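Local coordinates for protein 3-HSA hydroxylase, oxygenase (PDB 2RFQ) that hydroxylates the steroid-derived phenol 3-HSA to the catechol 3,4-DHSA with reduced FMN and molecular oxygen, a step in bacterial cholesterol breakdown, at residues Asp39-Lys42 against Ala43-Glu46; Val378-Gly381 against Thr382-Gly386. One frame throughout, in Å; residues are numbered along the deposited sequence.

Contact 1 of 2, residues Asp39-Lys42 against Ala43-Glu46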
loop_
_atom_site.group_PDB
_atom_site.type_symbol
_atom_site.label_atom_id
_atom_site.label_comp_id
_atom_site.label_asym_id
_atom_site.label_seq_id
_atom_site.Cartn_x
_atom_site.Cartn_y
_atom_site.Cartn_z
ATOM N N ASP A 39 -41.395 7.901 -0.541
ATOM C CA ASP A 39 -41.960 6.694 0.046
ATOM C C ASP A 39 -40.907 5.938 0.852
ATOM O O ASP A 39 -41.239 5.300 1.859
ATOM C CB ASP A 39 -42.575 5.785 -1.020
ATOM C CG ASP A 39 -43.424 4.721 -0.407
ATOM O OD1 ASP A 39 -44.427 5.088 0.229
ATOM O OD2 ASP A 39 -43.054 3.536 -0.509
ATOM N N SER A 40 -39.638 6.044 0.453
ATOM C CA SER A 40 -38.550 5.483 1.283
ATOM C C SER A 40 -38.431 6.213 2.618
ATOM O O SER A 40 -38.286 5.599 3.683
ATOM C CB SER A 40 -37.197 5.522 0.530
ATOM O OG SER A 40 -37.190 4.600 -0.582
HETATM N N MSE A 41 -38.479 7.532 2.572
HETATM C CA MSE A 41 -38.379 8.312 3.822
HETATM C C MSE A 41 -39.579 7.991 4.733
HETATM O O MSE A 41 -39.415 7.866 5.958
HETATM C CB MSE A 41 -38.260 9.814 3.532
HETATM C CG MSE A 41 -36.986 10.210 2.777
HETATM SE SE MSE A 41 -35.363 9.845 3.854
HETATM C CE MSE A 41 -35.474 11.336 5.107
ATOM N N LYS A 42 -40.773 7.839 4.146
ATOM C CA LYS A 42 -41.956 7.467 4.923
ATOM C C LYS A 42 -41.778 6.090 5.568
ATOM O O LYS A 42 -42.050 5.920 6.759
ATOM C CB LYS A 42 -43.192 7.503 4.022
ATOM C CG LYS A 42 -44.483 7.127 4.714
ATOM C CD LYS A 42 -45.669 7.359 3.762
ATOM C CE LYS A 42 -47.009 6.919 4.392
ATOM N NZ LYS A 42 -47.177 5.440 4.375
ATOM N N ALA A 43 -41.277 5.127 4.792
ATOM C CA ALA A 43 -41.084 3.770 5.317
ATOM C C ALA A 43 -40.038 3.796 6.424
ATOM O O ALA A 43 -40.199 3.121 7.453
ATOM C CB ALA A 43 -40.663 2.837 4.225
ATOM N N LEU A 44 -38.966 4.561 6.211
ATOM C CA LEU A 44 -37.923 4.697 7.244
ATOM C C LEU A 44 -38.513 5.281 8.541
ATOM O O LEU A 44 -38.253 4.763 9.646
ATOM C CB LEU A 44 -36.759 5.546 6.735
ATOM C CG LEU A 44 -35.870 4.794 5.731
ATOM C CD1 LEU A 44 -35.011 5.814 4.997
ATOM C CD2 LEU A 44 -35.028 3.705 6.430
ATOM N N GLN A 45 -39.344 6.312 8.393
ATOM C CA GLN A 45 -40.022 6.926 9.537
ATOM C C GLN A 45 -40.856 5.855 10.270
ATOM O O GLN A 45 -40.790 5.728 11.497
ATOM C CB GLN A 45 -40.915 8.089 9.086
ATOM C CG GLN A 45 -41.753 8.698 10.213
ATOM C CD GLN A 45 -42.653 9.835 9.749
ATOM O OE1 GLN A 45 -42.236 10.720 9.011
ATOM N NE2 GLN A 45 -43.902 9.809 10.182
ATOM N N GLU A 46 -41.610 5.071 9.504
ATOM C CA GLU A 46 -42.475 4.050 10.099
ATOM C C GLU A 46 -41.714 2.931 10.821
ATOM O O GLU A 46 -42.272 2.282 11.703
ATOM C CB GLU A 46 -43.455 3.502 9.063
ATOM C CG GLU A 46 -44.455 4.554 8.605
ATOM C CD GLU A 46 -45.223 4.149 7.353
ATOM O OE1 GLU A 46 -44.923 3.081 6.764
ATOM O OE2 GLU A 46 -46.126 4.920 6.955
#
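Lys-42 NZ donates to Glu-46 OE2 at 2.8 Å, a salt bridge between residues one helical turn apart. The ammonium meets the syn side of the carboxylate oxygen, 20° out of its plane. The lysine runs extended as far as CE and bends only at its last torsion (chi4 -77°), which swings NZ over to the glutamate. Opposite charges with flexible arms suit this i to i+4 pair on the solvent-facing side of the helix. Glu-46 CG lies 3.3 Å from Lys-42 O, the oxygen that also accepts the backbone bond from Glu-46 N at 2.9 Å. The matching bond from Leu-44 N to Ser-40 O measures 2.8 Å. Met-41 and Leu-44, long apolar side chains suited to the buried face, touch each other: the selenium of Met-41 (selenomethionine) lies 4.2 Å from Leu-44 CD1. Asp-39 and Ser-40 direct their polar ends to Arg-26, and Gln-45 OE1 accepts from Arg-115. Within helix 38-47, Leu-44 and the small Ala-43 pack against helix 11-25, while Met-41 and Leu-44 also reach helix 80-96.

Contact 2 of 2, residues Val378-Gly381 against Thr382-Gly386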
loop_
_atom_site.group_PDB
_atom_site.type_symbol
_atom_site.label_atom_id
_atom_site.label_comp_id
_atom_site.label_asym_id
_atom_site.label_seq_id
_atom_site.Cartn_x
_atom_site.Cartn_y
_atom_site.Cartn_z
ATOM N N VAL A 378 -2.828 13.739 12.563
ATOM C CA VAL A 378 -1.885 14.714 13.119
ATOM C C VAL A 378 -2.304 15.058 14.540
ATOM O O VAL A 378 -1.462 15.106 15.444
ATOM C CB VAL A 378 -1.788 15.963 12.219
ATOM C CG1 VAL A 378 -1.029 17.096 12.909
ATOM C CG2 VAL A 378 -1.117 15.579 10.893
HETATM N N MSE A 379 -3.596 15.274 14.746
HETATM C CA MSE A 379 -4.086 15.619 16.084
HETATM C C MSE A 379 -3.791 14.503 17.092
HETATM O O MSE A 379 -3.334 14.756 18.211
HETATM C CB MSE A 379 -5.592 15.874 16.051
HETATM C CG MSE A 379 -6.102 16.271 17.408
HETATM SE SE MSE A 379 -8.026 16.574 17.374
HETATM C CE MSE A 379 -8.576 14.833 16.717
ATOM N N TYR A 380 -4.064 13.271 16.684
ATOM C CA TYR A 380 -3.790 12.115 17.539
ATOM C C TYR A 380 -2.303 12.078 17.911
ATOM O O TYR A 380 -1.945 11.917 19.091
ATOM C CB TYR A 380 -4.185 10.815 16.832
ATOM C CG TYR A 380 -3.760 9.611 17.636
ATOM C CD1 TYR A 380 -4.555 9.138 18.686
ATOM C CD2 TYR A 380 -2.545 8.973 17.378
ATOM C CE1 TYR A 380 -4.153 8.044 19.432
ATOM C CE2 TYR A 380 -2.133 7.907 18.132
ATOM C CZ TYR A 380 -2.936 7.435 19.141
ATOM O OH TYR A 380 -2.504 6.347 19.881
ATOM N N GLY A 381 -1.439 12.203 16.902
ATOM C CA GLY A 381 0.020 12.223 17.156
ATOM C C GLY A 381 0.476 13.350 18.068
ATOM O O GLY A 381 1.371 13.174 18.905
ATOM N N THR A 382 -0.142 14.525 17.902
ATOM C CA THR A 382 0.114 15.661 18.769
ATOM C C THR A 382 -0.192 15.282 20.215
ATOM O O THR A 382 0.606 15.540 21.120
ATOM C CB THR A 382 -0.703 16.891 18.306
ATOM O OG1 THR A 382 -0.313 17.221 16.955
ATOM C CG2 THR A 382 -0.428 18.114 19.209
ATOM N N GLY A 383 -1.331 14.622 20.417
ATOM C CA GLY A 383 -1.714 14.140 21.738
ATOM C C GLY A 383 -0.717 13.153 22.320
ATOM O O GLY A 383 -0.352 13.259 23.507
ATOM N N GLU A 384 -0.250 12.203 21.505
ATOM C CA GLU A 384 0.718 11.194 21.991
ATOM C C GLU A 384 2.032 11.815 22.456
ATOM O O GLU A 384 2.686 11.297 23.392
ATOM C CB GLU A 384 1.011 10.149 20.916
ATOM C CG GLU A 384 -0.167 9.251 20.575
ATOM C CD GLU A 384 -0.561 8.413 21.767
ATOM O OE1 GLU A 384 0.025 7.324 21.969
ATOM O OE2 GLU A 384 -1.442 8.863 22.528
ATOM N N PHE A 385 2.406 12.916 21.804
ATOM C CA PHE A 385 3.636 13.652 22.154
ATOM C C PHE A 385 3.446 14.635 23.311
ATOM O O PHE A 385 4.419 15.248 23.782
ATOM C CB PHE A 385 4.207 14.353 20.918
ATOM C CG PHE A 385 4.747 13.412 19.875
ATOM C CD1 PHE A 385 5.272 12.168 20.230
ATOM C CD2 PHE A 385 4.764 13.781 18.537
ATOM C CE1 PHE A 385 5.785 11.307 19.272
ATOM C CE2 PHE A 385 5.270 12.929 17.563
ATOM C CZ PHE A 385 5.788 11.684 17.929
ATOM N N GLY A 386 2.213 14.761 23.792
ATOM C CA GLY A 386 1.902 15.643 24.908
ATOM C C GLY A 386 2.038 17.109 24.545
ATOM O O GLY A 386 2.450 17.933 25.379
HETATM O O HOH W 1 -3.189 10.802 21.596
#
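Val-378 O accepts two hydrogen bonds from Thr-382, from its backbone N at 2.8 Å and from OG1, also at 2.8 Å. With OG1 beside the threonine's own N (chi1 -60°), the hydroxyl turns back to the carbonyl and meets it from above its plane; a beta-hydroxyl suits this place, since it reaches the preceding turn and also bonds Lys-280 of the second subunit. A water donates to both Tyr-380 O and Glu-384 OE2, the latter at 2.8 Å, and lies above one face of the tyrosine ring, offset toward its rim. Tyr-380 OH and Glu-384 OE1 each hydrogen-bond Tyr-253 OH of the second subunit. In van der Waals packing, Glu-384 CG approaches Tyr-380 CE2 to 3.4 Å, with ring and carboxylate planes 17° apart; the bend at chi2 (-64°) folds the acid back beside the ring. A leucine in place of Tyr-380 would probably leave that Tyr-253 without one of its mates. Gly-386, whose positive phi favours glycine, closes a Schellman motif. Helix 373-384 packs through Met-379 (selenomethionine) and Tyr-380 on helix 316-344; Met-379 and Thr-382 also touch the C-terminal loop, and Val-378 meets both second and third subunits.

Contacts 1 and 2 lie on opposite sides of the chain's centre, their own centres 43 Å apart and their nearest atoms about 30 Å apart, so neither touches the other. Residues 39-46 belong to the acyl-CoA dehydrogenase N-terminal domain, whereas 378-386 take in the C-terminal part of helix 373-384, the last helix of the chain, and the turn that follows. Contact 1 is the nearer to the probable FMN site: the side chain of Met-41 is about 9 Å from that of Ser-143 and about 10 Å from that of Trp-84, both inferred by similarity to bind FMN. Contact 2 is remote from such sites and instead meets other subunits, consistent with a part in the homotetramer; no other chain of the assembly touches contact 1.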